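Local coordinates for protein dimethylsulfoniopropionate lyase (Roseovarius nubinhibens, PDB 4B29) that probably cleaves dimethylsulfoniopropionate to release dimethyl sulfide, using a zinc-bearing cupin fold, at residues Gly108-Phe111 with Leu112-Gly116. Sequence-based numbering, arbitrary orientation.
Sequences GRDF and LNRFG. With PO4 (phosphate ion), chain E.
The short helix 109-114 of this cupin runs straight into strand 115-122, and an i to i+4 salt bridge between D110 and R114 marks its outer side. R114 meets the carboxylate side-on. Its NE bonds to D110 OD1 at 2.9 Å, and its NH2 bonds to D110 OD2 at 2.8 Å. Both bonds are nearly straight and use the syn sides of the oxygens. Both donors come from out of the carboxylate plane, NE more strongly than NH2. The two flat groups are not coplanar; their planes stand 32° apart. A bend in the R114 chain at chi3 turns the guanidinium toward the D110 carboxylate. R114 NH1 bonds to O4 of a phosphate at 3.0 Å and to the carbonyl of P141. That phosphate, probably from the crystallisation liquor, is also held by Y138 and H70.

N113 joins the polar side through two waters. One links its OD1 to R109 NH1, and the other links its ND2 to D110 OD1. R109 NH2 has its salt bridge with E104, while L112 CD1 lies over one face of the R109 guanidinium.

G108 sits at the N-cap, and its O accepts the first helical bond, from L112 N at 3.2 Å. N113 N follows with R109 O at 2.9 Å.

The other side is apolar. F111 CE1 sits over the rim of one face of the F115 ring, 3.3 Å from F115 CD1. The rings meet obliquely, with planes at 45°. CG of F111 is anti to the backbone N (chi1 -174°), which sends the ring toward F115. W139 meets both rings.

The paired, side-on bonds restrict rotation of both charged groups. D110 would also offset part of the positive charge that R114 presents to the phosphate.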
loop_
_atom_site.group_PDB
_atom_site.type_symbol
_atom_site.label_atom_id
_atom_site.label_comp_id
_atom_site.label_asym_id
_atom_site.label_seq_id
_atom_site.Cartn_x
_atom_site.Cartn_y
_atom_site.Cartn_z
ATOM N N GLY A 108 -17.707 -2.289 -7.066
ATOM C CA GLY A 108 -18.850 -2.377 -6.157
ATOM C C GLY A 108 -18.718 -1.471 -4.962
ATOM O O GLY A 108 -17.589 -1.169 -4.487
ATOM N N ARG A 109 -19.862 -1.052 -4.419
ATOM C CA ARG A 109 -19.854 -0.165 -3.259
ATOM C C ARG A 109 -19.186 -0.711 -1.982
ATOM O O ARG A 109 -18.537 0.043 -1.252
ATOM C CB ARG A 109 -21.294 0.333 -2.943
ATOM C CG ARG A 109 -21.400 1.285 -1.721
ATOM C CD ARG A 109 -20.622 2.632 -1.905
ATOM N NE ARG A 109 -20.860 3.227 -3.225
ATOM C CZ ARG A 109 -20.087 4.149 -3.800
ATOM N NH1 ARG A 109 -18.997 4.604 -3.192
ATOM N NH2 ARG A 109 -20.403 4.613 -4.996
ATOM N N ASP A 110 -19.369 -2.000 -1.675
ATOM C CA ASP A 110 -18.799 -2.574 -0.469
ATOM C C ASP A 110 -17.249 -2.479 -0.518
ATOM O O ASP A 110 -16.607 -2.146 0.491
ATOM C CB ASP A 110 -19.207 -4.050 -0.337
ATOM C CG ASP A 110 -18.607 -4.709 0.900
ATOM O OD1 ASP A 110 -18.821 -4.210 2.023
ATOM O OD2 ASP A 110 -17.926 -5.746 0.748
ATOM N N PHE A 111 -16.696 -2.780 -1.684
ATOM C CA PHE A 111 -15.220 -2.718 -1.889
ATOM C C PHE A 111 -14.773 -1.259 -1.681
ATOM O O PHE A 111 -13.808 -1.008 -0.930
ATOM C CB PHE A 111 -14.904 -3.246 -3.281
ATOM C CG PHE A 111 -13.415 -3.388 -3.592
ATOM C CD1 PHE A 111 -12.656 -2.265 -3.958
ATOM C CD2 PHE A 111 -12.804 -4.641 -3.598
ATOM C CE1 PHE A 111 -11.294 -2.408 -4.317
ATOM C CE2 PHE A 111 -11.436 -4.783 -3.947
ATOM C CZ PHE A 111 -10.698 -3.641 -4.299
ATOM N N LEU A 112 -15.492 -0.298 -2.276
ATOM C CA LEU A 112 -15.143 1.133 -2.084
ATOM C C LEU A 112 -15.259 1.585 -0.637
ATOM O O LEU A 112 -14.473 2.430 -0.176
ATOM C CB LEU A 112 -15.972 2.026 -3.018
ATOM C CG LEU A 112 -15.688 1.816 -4.517
ATOM C CD1 LEU A 112 -16.633 2.628 -5.380
ATOM C CD2 LEU A 112 -14.214 2.219 -4.852
ATOM N N ASN A 113 -16.222 1.038 0.119
ATOM C CA ASN A 113 -16.345 1.381 1.534
ATOM C C ASN A 113 -15.213 0.860 2.393
ATOM O O ASN A 113 -14.847 1.469 3.407
ATOM C CB ASN A 113 -17.649 0.788 2.107
ATOM C CG ASN A 113 -18.877 1.563 1.673
ATOM O OD1 ASN A 113 -18.806 2.755 1.321
ATOM N ND2 ASN A 113 -20.028 0.888 1.705
ATOM N N ARG A 114 -14.685 -0.306 2.031
ATOM C CA ARG A 114 -13.830 -1.037 2.950
ATOM C C ARG A 114 -12.400 -1.228 2.378
ATOM O O ARG A 114 -11.622 -2.005 2.901
ATOM C CB ARG A 114 -14.464 -2.415 3.302
ATOM C CG ARG A 114 -15.840 -2.205 3.956
ATOM C CD ARG A 114 -16.321 -3.477 4.695
ATOM N NE ARG A 114 -16.535 -4.537 3.706
ATOM C CZ ARG A 114 -15.811 -5.655 3.664
ATOM N NH1 ARG A 114 -14.840 -5.861 4.555
ATOM N NH2 ARG A 114 -16.068 -6.561 2.735
ATOM N N PHE A 115 -12.074 -0.436 1.375
ATOM C CA PHE A 115 -10.684 -0.418 0.863
ATOM C C PHE A 115 -10.307 1.031 0.595
ATOM O O PHE A 115 -11.167 1.885 0.304
ATOM C CB PHE A 115 -10.587 -1.250 -0.423
ATOM C CG PHE A 115 -9.833 -0.564 -1.550
ATOM C CD1 PHE A 115 -10.528 0.254 -2.444
ATOM C CD2 PHE A 115 -8.442 -0.706 -1.692
ATOM C CE1 PHE A 115 -9.877 0.891 -3.511
ATOM C CE2 PHE A 115 -7.766 -0.036 -2.764
ATOM C CZ PHE A 115 -8.493 0.736 -3.652
ATOM N N GLY A 116 -9.017 1.322 0.664
ATOM C CA GLY A 116 -8.547 2.597 0.080
ATOM C C GLY A 116 -7.025 2.547 0.021
ATOM O O GLY A 116 -6.401 1.599 0.491
HETATM P P PO4 E . -13.511 -4.416 8.555
HETATM O O1 PO4 E . -14.086 -3.296 9.453
HETATM O O2 PO4 E . -12.094 -4.110 8.101
HETATM O O3 PO4 E . -13.330 -5.649 9.405
HETATM O O4 PO4 E . -14.355 -4.649 7.308
HETATM O O HOH W 1 -17.797 4.345 -0.740
HETATM O O HOH W 2 -20.003 -1.912 2.813
#